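Local coordinates for botulinum neurotoxin type G (PDB 3MPP), which attaches the clostridial neurotoxin to the host cell surface through its receptor-binding domain and helps deliver the light-chain protease into the cytosol, at residues L234-Q239 / N300-G305; F285-A290 / D306-N311. The protein carries 4 engineered substitutions. One frame throughout, in Å; residues are numbered along the deposited sequence.

Contact 1: L234-Q239 / N300-G305; sequences LRYDTQ and NIVREG
V302 lies across the ring of Y236 at about a right angle. Its CG2 methyl sits over one face, 3.7 Å from the ring centroid and only 8° off the ring normal, a CH-pi contact. CG2 of V302 takes this place by standing anti to its own carbonyl carbon, which leaves CG1 near the phenol end of the ring. On the buried side L234 adds CD2, 4.2 Å from CB of V302. The hydroxyl of Y236 probably hydrogen-bonds D306.

The backbones run close at R235 and I301, which form a single beta bridge. V302 N donates to L234 O at 2.9 Å, and Y236 N donates to N300 O at 2.8 Å. Two loops of the C-terminal receptor-binding subdomain, a beta-trefoil, are joined here: the one leading into strand 239-244 and the one leading into strand 307-312.

The other side is looser and partly open to solvent. The R235 chain is extended from CG to NE and carries its guanidinium past I301, whose CG1 lies over one face, 3.5 Å from NH1. The amide of N300 comes to the guanidinium edge, with the two planes 52° apart.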
ATOM      1  N   LEU A 234      -9.164   2.426  -4.384  1.00 22.53           N
ATOM      2  CA  LEU A 234     -10.022   1.312  -4.754  1.00 28.80           C
ATOM      3  C   LEU A 234     -10.928   1.755  -5.907  1.00 25.23           C
ATOM      4  O   LEU A 234     -11.444   2.864  -5.882  1.00 23.46           O
ATOM      5  CB  LEU A 234     -10.882   0.928  -3.547  1.00 23.06           C
ATOM      6  CG  LEU A 234     -11.619  -0.411  -3.601  1.00 25.75           C
ATOM      7  CD1 LEU A 234     -10.646  -1.591  -3.700  1.00 18.69           C
ATOM      8  CD2 LEU A 234     -12.519  -0.541  -2.375  1.00 21.24           C
ATOM      9  N   ARG A 235     -11.151   0.884  -6.888  1.00 21.52           N
ATOM     10  CA  ARG A 235     -11.938   1.261  -8.069  1.00 26.91           C
ATOM     11  C   ARG A 235     -13.068   0.304  -8.449  1.00 26.97           C
ATOM     12  O   ARG A 235     -13.009  -0.892  -8.175  1.00 21.72           O
ATOM     13  CB  ARG A 235     -11.008   1.462  -9.270  1.00 32.02           C
ATOM     14  CG  ARG A 235     -10.069   2.649  -9.050  1.00 37.31           C
ATOM     15  CD  ARG A 235      -9.179   2.994 -10.220  1.00 41.32           C
ATOM     16  NE  ARG A 235      -8.160   3.952  -9.782  1.00 37.32           N
ATOM     17  CZ  ARG A 235      -8.219   5.264  -9.988  1.00 43.62           C
ATOM     18  NH1 ARG A 235      -9.238   5.793 -10.653  1.00 44.22           N
ATOM     19  NH2 ARG A 235      -7.248   6.048  -9.544  1.00 42.06           N
ATOM     20  N   TYR A 236     -14.082   0.850  -9.112  1.00 24.79           N
ATOM     21  CA  TYR A 236     -15.154   0.055  -9.691  1.00 25.34           C
ATOM     22  C   TYR A 236     -14.652  -0.645 -10.944  1.00 27.39           C
ATOM     23  O   TYR A 236     -13.649  -0.243 -11.517  1.00 26.31           O
ATOM     24  CB  TYR A 236     -16.325   0.954 -10.072  1.00 26.16           C
ATOM     25  CG  TYR A 236     -17.076   1.499  -8.893  1.00 27.18           C
ATOM     26  CD1 TYR A 236     -17.965   0.690  -8.191  1.00 23.67           C
ATOM     27  CD2 TYR A 236     -16.900   2.820  -8.473  1.00 28.02           C
ATOM     28  CE1 TYR A 236     -18.657   1.171  -7.099  1.00 23.73           C
ATOM     29  CE2 TYR A 236     -17.596   3.318  -7.371  1.00 28.39           C
ATOM     30  CZ  TYR A 236     -18.481   2.470  -6.689  1.00 29.35           C
ATOM     31  OH  TYR A 236     -19.204   2.914  -5.601  1.00 26.91           O
ATOM     32  N   ASP A 237     -15.358  -1.684 -11.370  1.00 26.30           N
ATOM     33  CA  ASP A 237     -15.101  -2.309 -12.659  1.00 24.46           C
ATOM     34  C   ASP A 237     -13.677  -2.838 -12.795  1.00 23.93           C
ATOM     35  O   ASP A 237     -13.128  -2.887 -13.898  1.00 27.40           O
ATOM     36  CB  ASP A 237     -15.410  -1.321 -13.800  1.00 31.61           C
ATOM     37  CG  ASP A 237     -16.865  -0.854 -13.803  1.00 40.99           C
ATOM     38  OD1 ASP A 237     -17.724  -1.509 -13.168  1.00 38.23           O
ATOM     39  OD2 ASP A 237     -17.150   0.171 -14.449  1.00 42.77           O
ATOM     40  N   THR A 238     -13.087  -3.254 -11.680  1.00 23.21           N
ATOM     41  CA  THR A 238     -11.708  -3.733 -11.660  1.00 21.39           C
ATOM     42  C   THR A 238     -11.640  -5.097 -10.974  1.00 21.96           C
ATOM     43  O   THR A 238     -12.209  -5.285  -9.890  1.00 21.24           O
ATOM     44  CB  THR A 238     -10.824  -2.738 -10.873  1.00 20.94           C
ATOM     45  OG1 THR A 238     -10.902  -1.453 -11.499  1.00 22.99           O
ATOM     46  CG2 THR A 238      -9.346  -3.214 -10.777  1.00 23.91           C
ATOM     47  N   GLN A 239     -10.919  -6.039 -11.571  1.00 22.97           N
ATOM     48  CA  GLN A 239     -10.804  -7.374 -10.966  1.00 24.50           C
ATOM     49  C   GLN A 239      -9.926  -7.380  -9.720  1.00 26.89           C
ATOM     50  O   GLN A 239      -8.796  -6.890  -9.744  1.00 19.14           O
ATOM     51  CB  GLN A 239     -10.280  -8.382 -11.980  1.00 21.35           C
ATOM     52  CG  GLN A 239     -11.232  -8.597 -13.166  1.00 20.56           C
ATOM     53  CD  GLN A 239     -10.543  -9.328 -14.286  1.00 30.36           C
ATOM     54  OE1 GLN A 239      -9.397  -9.031 -14.605  1.00 27.84           O
ATOM     55  NE2 GLN A 239     -11.217 -10.310 -14.867  1.00 27.20           N
ATOM     56  N   ASN A 300     -14.344   6.502 -11.355  1.00 41.13           N
ATOM     57  CA  ASN A 300     -14.477   5.092 -11.012  1.00 36.08           C
ATOM     58  C   ASN A 300     -13.860   4.741  -9.659  1.00 29.75           C
ATOM     59  O   ASN A 300     -13.507   3.589  -9.406  1.00 26.41           O
ATOM     60  CB  ASN A 300     -13.900   4.210 -12.127  1.00 39.06           C
ATOM     61  CG  ASN A 300     -12.390   4.298 -12.227  1.00 45.38           C
ATOM     62  OD1 ASN A 300     -11.749   3.436 -12.834  1.00 53.88           O
ATOM     63  ND2 ASN A 300     -11.810   5.333 -11.628  1.00 42.07           N
ATOM     64  N   ILE A 301     -13.709   5.739  -8.798  1.00 26.04           N
ATOM     65  CA  ILE A 301     -13.135   5.507  -7.482  1.00 28.00           C
ATOM     66  C   ILE A 301     -14.253   5.186  -6.493  1.00 30.59           C
ATOM     67  O   ILE A 301     -15.258   5.880  -6.445  1.00 26.52           O
ATOM     68  CB  ILE A 301     -12.328   6.720  -6.992  1.00 36.97           C
ATOM     69  CG1 ILE A 301     -11.087   6.912  -7.876  1.00 36.66           C
ATOM     70  CG2 ILE A 301     -11.936   6.551  -5.514  1.00 27.61           C
ATOM     71  CD1 ILE A 301     -10.096   7.913  -7.348  1.00 45.64           C
ATOM     72  N   VAL A 302     -14.076   4.119  -5.720  1.00 26.59           N
ATOM     73  CA  VAL A 302     -15.049   3.748  -4.695  1.00 25.84           C
ATOM     74  C   VAL A 302     -14.802   4.549  -3.430  1.00 26.03           C
ATOM     75  O   VAL A 302     -13.694   4.561  -2.900  1.00 27.01           O
ATOM     76  CB  VAL A 302     -14.935   2.264  -4.324  1.00 29.90           C
ATOM     77  CG1 VAL A 302     -16.138   1.852  -3.458  1.00 20.86           C
ATOM     78  CG2 VAL A 302     -14.842   1.412  -5.593  1.00 21.22           C
ATOM     79  N   ARG A 303     -15.846   5.193  -2.933  1.00 29.88           N
ATOM     80  CA  ARG A 303     -15.735   6.035  -1.753  1.00 34.91           C
ATOM     81  C   ARG A 303     -16.443   5.437  -0.551  1.00 34.91           C
ATOM     82  O   ARG A 303     -17.429   4.720  -0.688  1.00 32.11           O
ATOM     83  CB  ARG A 303     -16.258   7.440  -2.050  1.00 35.13           C
ATOM     84  CG  ARG A 303     -15.224   8.255  -2.821  1.00 34.13           C
ATOM     85  CD  ARG A 303     -15.766   9.538  -3.422  1.00 43.67           C
ATOM     86  NE  ARG A 303     -14.723  10.121  -4.263  1.00 48.02           N
ATOM     87  CZ  ARG A 303     -14.579   9.862  -5.558  1.00 47.11           C
ATOM     88  NH1 ARG A 303     -15.436   9.057  -6.173  1.00 41.07           N
ATOM     89  NH2 ARG A 303     -13.583  10.411  -6.240  1.00 49.47           N
ATOM     90  N   GLU A 304     -15.914   5.736   0.629  1.00 33.74           N
ATOM     91  CA  GLU A 304     -16.480   5.242   1.866  1.00 37.20           C
ATOM     92  C   GLU A 304     -17.983   5.493   1.881  1.00 38.76           C
ATOM     93  O   GLU A 304     -18.448   6.595   1.572  1.00 38.84           O
ATOM     94  CB  GLU A 304     -15.794   5.927   3.050  1.00 45.37           C
ATOM     95  CG  GLU A 304     -15.595   5.033   4.258  1.00 54.88           C
ATOM     96  CD  GLU A 304     -16.766   5.070   5.225  1.00 56.73           C
ATOM     97  OE1 GLU A 304     -17.755   5.786   4.943  1.00 62.40           O
ATOM     98  OE2 GLU A 304     -16.689   4.386   6.271  1.00 44.97           O
ATOM     99  N   GLY A 305     -18.746   4.455   2.206  1.00 33.02           N
ATOM    100  CA  GLY A 305     -20.192   4.572   2.283  1.00 35.93           C
ATOM    101  C   GLY A 305     -20.956   4.344   0.985  1.00 31.55           C
ATOM    102  O   GLY A 305     -22.186   4.291   1.001  1.00 34.83           O
TER

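Contact 2: F285-A290 / D306-N311; sequences FIIKKA and DYIYLN
A290 rests on the ring of Y309. Its CB lies over one face, offset toward the rim and 3.8 Å from the ring centroid, a CH-pi contact. The edge of the same ring meets K288, whose CB is 4.1 Å from Y309 CD2. CG of K288 lies 3.4 Å from N311 ND2. Beyond CG the K288 chain bends at chi2 and chi3 (-59° and -67°), and its amine forms a salt bridge with D237. N311 OD1 accepts from R321 NE, and R321 also makes a cation-pi contact with Y309.

I287 and L310 point the same way from the opposite face of the sheet, side by side, with CG1 of I287 3.8 Å from CD2 of L310. CG2 of I287 also meets I308 CD1 at 3.7 Å. The I308 branch reaches it because CG1 stands between the backbone N and the carbonyl carbon (chi1 70°). F285 packs CD1 near L310 CB, and V322 touches both residues.

The backbone sets this register. I286 pairs with N311, and K288 with Y309, each through two hydrogen bonds. A290 N adds a fifth bond to Y307 O, 2.9 Å long. The neighbours extend the sheet: 239-244 pairs with 285-289, while 320-325 and 346-353 pair with 307-312. Strands 285-289 and 307-312 are adjacent antiparallel strands of the beta-trefoil of the C-terminal receptor-binding subdomain.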
ATOM      1  N   PHE A 285     -13.386 -10.784  -7.822  1.00 17.84           N
ATOM      2  CA  PHE A 285     -14.520  -9.889  -7.645  1.00 19.64           C
ATOM      3  C   PHE A 285     -14.409  -8.673  -8.532  1.00 19.09           C
ATOM      4  O   PHE A 285     -13.307  -8.224  -8.857  1.00 22.19           O
ATOM      5  CB  PHE A 285     -14.568  -9.372  -6.197  1.00 21.40           C
ATOM      6  CG  PHE A 285     -14.870 -10.432  -5.174  1.00 23.95           C
ATOM      7  CD1 PHE A 285     -16.179 -10.664  -4.767  1.00 23.11           C
ATOM      8  CD2 PHE A 285     -13.844 -11.175  -4.599  1.00 17.50           C
ATOM      9  CE1 PHE A 285     -16.471 -11.640  -3.817  1.00 21.74           C
ATOM     10  CE2 PHE A 285     -14.123 -12.158  -3.642  1.00 25.53           C
ATOM     11  CZ  PHE A 285     -15.449 -12.387  -3.258  1.00 26.40           C
ATOM     12  N   ILE A 286     -15.564  -8.115  -8.888  1.00 20.92           N
ATOM     13  CA  ILE A 286     -15.620  -6.791  -9.493  1.00 19.11           C
ATOM     14  C   ILE A 286     -16.629  -5.963  -8.706  1.00 20.76           C
ATOM     15  O   ILE A 286     -17.769  -6.365  -8.545  1.00 25.36           O
ATOM     16  CB  ILE A 286     -16.035  -6.842 -10.958  1.00 23.55           C
ATOM     17  CG1 ILE A 286     -14.961  -7.578 -11.771  1.00 31.09           C
ATOM     18  CG2 ILE A 286     -16.277  -5.425 -11.498  1.00 23.49           C
ATOM     19  CD1 ILE A 286     -15.369  -7.865 -13.199  1.00 37.98           C
ATOM     20  N   ILE A 287     -16.196  -4.810  -8.214  1.00 23.39           N
ATOM     21  CA  ILE A 287     -17.093  -3.895  -7.527  1.00 22.56           C
ATOM     22  C   ILE A 287     -17.926  -3.098  -8.528  1.00 27.51           C
ATOM     23  O   ILE A 287     -17.378  -2.443  -9.427  1.00 24.75           O
ATOM     24  CB  ILE A 287     -16.301  -2.954  -6.589  1.00 20.21           C
ATOM     25  CG1 ILE A 287     -15.396  -3.779  -5.653  1.00 22.57           C
ATOM     26  CG2 ILE A 287     -17.238  -2.100  -5.765  1.00 19.12           C
ATOM     27  CD1 ILE A 287     -14.424  -2.924  -4.880  1.00 20.90           C
ATOM     28  N   LYS A 288     -19.249  -3.148  -8.364  1.00 24.54           N
ATOM     29  CA  LYS A 288     -20.177  -2.422  -9.237  1.00 19.55           C
ATOM     30  C   LYS A 288     -20.934  -1.361  -8.441  1.00 27.58           C
ATOM     31  O   LYS A 288     -21.275  -1.571  -7.272  1.00 22.61           O
ATOM     32  CB  LYS A 288     -21.225  -3.383  -9.850  1.00 23.14           C
ATOM     33  CG  LYS A 288     -20.660  -4.571 -10.607  1.00 29.12           C
ATOM     34  CD  LYS A 288     -19.773  -4.129 -11.773  1.00 30.61           C
ATOM     35  CE  LYS A 288     -20.601  -3.432 -12.843  1.00 39.52           C
ATOM     36  NZ  LYS A 288     -19.796  -3.193 -14.082  1.00 46.36           N
ATOM     37  N   LYS A 289     -21.236  -0.242  -9.083  1.00 28.79           N
ATOM     38  CA  LYS A 289     -22.099   0.760  -8.477  1.00 33.72           C
ATOM     39  C   LYS A 289     -23.507   0.217  -8.375  1.00 32.89           C
ATOM     40  O   LYS A 289     -24.063  -0.262  -9.358  1.00 35.68           O
ATOM     41  CB  LYS A 289     -22.108   2.050  -9.302  1.00 37.73           C
ATOM     42  CG  LYS A 289     -20.797   2.817  -9.252  1.00 34.68           C
ATOM     43  CD  LYS A 289     -20.821   4.018 -10.197  1.00 38.06           C
ATOM     44  CE  LYS A 289     -19.399   4.469 -10.522  1.00 40.38           C
ATOM     45  NZ  LYS A 289     -19.364   5.755 -11.301  1.00 45.91           N
ATOM     46  N   ALA A 290     -24.084   0.281  -7.184  1.00 29.13           N
ATOM     47  CA  ALA A 290     -25.459  -0.164  -7.013  1.00 38.69           C
ATOM     48  C   ALA A 290     -26.421   0.971  -7.350  1.00 56.36           C
ATOM     49  O   ALA A 290     -27.443   0.755  -8.003  1.00 61.18           O
ATOM     50  CB  ALA A 290     -25.693  -0.654  -5.604  1.00 36.43           C
ATOM     51  N   ASP A 306     -20.250   4.223  -0.142  1.00 30.84           N
ATOM     52  CA  ASP A 306     -20.917   3.957  -1.428  1.00 32.86           C
ATOM     53  C   ASP A 306     -21.754   2.685  -1.328  1.00 27.98           C
ATOM     54  O   ASP A 306     -21.384   1.762  -0.606  1.00 32.67           O
ATOM     55  CB  ASP A 306     -19.898   3.741  -2.554  1.00 27.42           C
ATOM     56  CG  ASP A 306     -19.400   5.047  -3.170  1.00 39.64           C
ATOM     57  OD1 ASP A 306     -19.871   6.120  -2.753  1.00 34.37           O
ATOM     58  OD2 ASP A 306     -18.527   4.993  -4.065  1.00 32.00           O
ATOM     59  N   TYR A 307     -22.856   2.648  -2.078  1.00 27.57           N
ATOM     60  CA  TYR A 307     -23.657   1.439  -2.243  1.00 33.27           C
ATOM     61  C   TYR A 307     -23.181   0.642  -3.464  1.00 34.81           C
ATOM     62  O   TYR A 307     -23.081   1.182  -4.570  1.00 24.13           O
ATOM     63  CB  TYR A 307     -25.132   1.806  -2.364  1.00 33.15           C
ATOM     64  CG  TYR A 307     -25.695   2.360  -1.074  1.00 37.42           C
ATOM     65  CD1 TYR A 307     -26.161   1.515  -0.081  1.00 36.18           C
ATOM     66  CD2 TYR A 307     -25.750   3.729  -0.846  1.00 51.70           C
ATOM     67  CE1 TYR A 307     -26.674   2.014   1.103  1.00 45.07           C
ATOM     68  CE2 TYR A 307     -26.260   4.237   0.336  1.00 57.29           C
ATOM     69  CZ  TYR A 307     -26.721   3.371   1.305  1.00 56.28           C
ATOM     70  OH  TYR A 307     -27.228   3.863   2.484  1.00 58.72           O
ATOM     71  N   ILE A 308     -22.863  -0.633  -3.260  1.00 24.97           N
ATOM     72  CA  ILE A 308     -22.184  -1.396  -4.295  1.00 22.78           C
ATOM     73  C   ILE A 308     -22.741  -2.798  -4.398  1.00 20.18           C
ATOM     74  O   ILE A 308     -23.440  -3.269  -3.487  1.00 24.30           O
ATOM     75  CB  ILE A 308     -20.665  -1.528  -3.993  1.00 29.96           C
ATOM     76  CG1 ILE A 308     -20.462  -2.451  -2.779  1.00 33.32           C
ATOM     77  CG2 ILE A 308     -20.053  -0.148  -3.743  1.00 28.48           C
ATOM     78  CD1 ILE A 308     -19.252  -3.314  -2.844  1.00 38.09           C
ATOM     79  N   TYR A 309     -22.462  -3.446  -5.526  1.00 18.34           N
ATOM     80  CA  TYR A 309     -22.597  -4.897  -5.620  1.00 25.32           C
ATOM     81  C   TYR A 309     -21.224  -5.522  -5.742  1.00 23.72           C
ATOM     82  O   TYR A 309     -20.304  -4.908  -6.283  1.00 23.81           O
ATOM     83  CB  TYR A 309     -23.375  -5.315  -6.875  1.00 29.70           C
ATOM     84  CG  TYR A 309     -24.703  -4.659  -7.078  1.00 24.43           C
ATOM     85  CD1 TYR A 309     -25.730  -4.826  -6.161  1.00 35.02           C
ATOM     86  CD2 TYR A 309     -24.956  -3.909  -8.223  1.00 31.32           C
ATOM     87  CE1 TYR A 309     -26.982  -4.250  -6.370  1.00 39.07           C
ATOM     88  CE2 TYR A 309     -26.211  -3.326  -8.440  1.00 41.94           C
ATOM     89  CZ  TYR A 309     -27.212  -3.500  -7.502  1.00 40.36           C
ATOM     90  OH  TYR A 309     -28.453  -2.925  -7.689  1.00 38.17           O
ATOM     91  N   LEU A 310     -21.100  -6.771  -5.300  1.00 22.23           N
ATOM     92  CA  LEU A 310     -19.875  -7.515  -5.551  1.00 24.00           C
ATOM     93  C   LEU A 310     -20.183  -8.604  -6.582  1.00 32.35           C
ATOM     94  O   LEU A 310     -20.825  -9.601  -6.253  1.00 22.13           O
ATOM     95  CB  LEU A 310     -19.327  -8.119  -4.244  1.00 24.48           C
ATOM     96  CG  LEU A 310     -18.707  -7.131  -3.235  1.00 28.51           C
ATOM     97  CD1 LEU A 310     -18.258  -7.825  -1.929  1.00 22.33           C
ATOM     98  CD2 LEU A 310     -17.505  -6.403  -3.874  1.00 27.40           C
ATOM     99  N   ASN A 311     -19.775  -8.380  -7.832  1.00 20.35           N
ATOM    100  CA  ASN A 311     -19.854  -9.400  -8.876  1.00 22.57           C
ATOM    101  C   ASN A 311     -18.670 -10.360  -8.714  1.00 20.29           C
ATOM    102  O   ASN A 311     -17.629  -9.987  -8.164  1.00 21.78           O
ATOM    103  CB  ASN A 311     -19.798  -8.771 -10.278  1.00 26.88           C
ATOM    104  CG  ASN A 311     -21.153  -8.230 -10.757  1.00 31.50           C
ATOM    105  OD1 ASN A 311     -22.165  -8.344 -10.075  1.00 29.63           O
ATOM    106  ND2 ASN A 311     -21.160  -7.639 -11.948  1.00 25.57           N
TER

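Contacts 1 and 2 lie side by side, their centres about 8 Å apart. Their segments alternate along the chain, and 300-305 runs directly into 306-311. Y236 and D237 connect the two. The link through Y236 spans 2.7 Å from its OH to OD2 of D306. D306 OD2 also accepts from the backbone N of R303. The D237 link measures 2.8 Å from its OD1 to NZ of K288. The Y236 ring packs against strand 285-289, with CE1 3.5 Å from CG of K289. The loop pair of contact 1 thus lies against the strand pair of contact 2. Both are away from the inferred ganglioside-binding motif that includes W402.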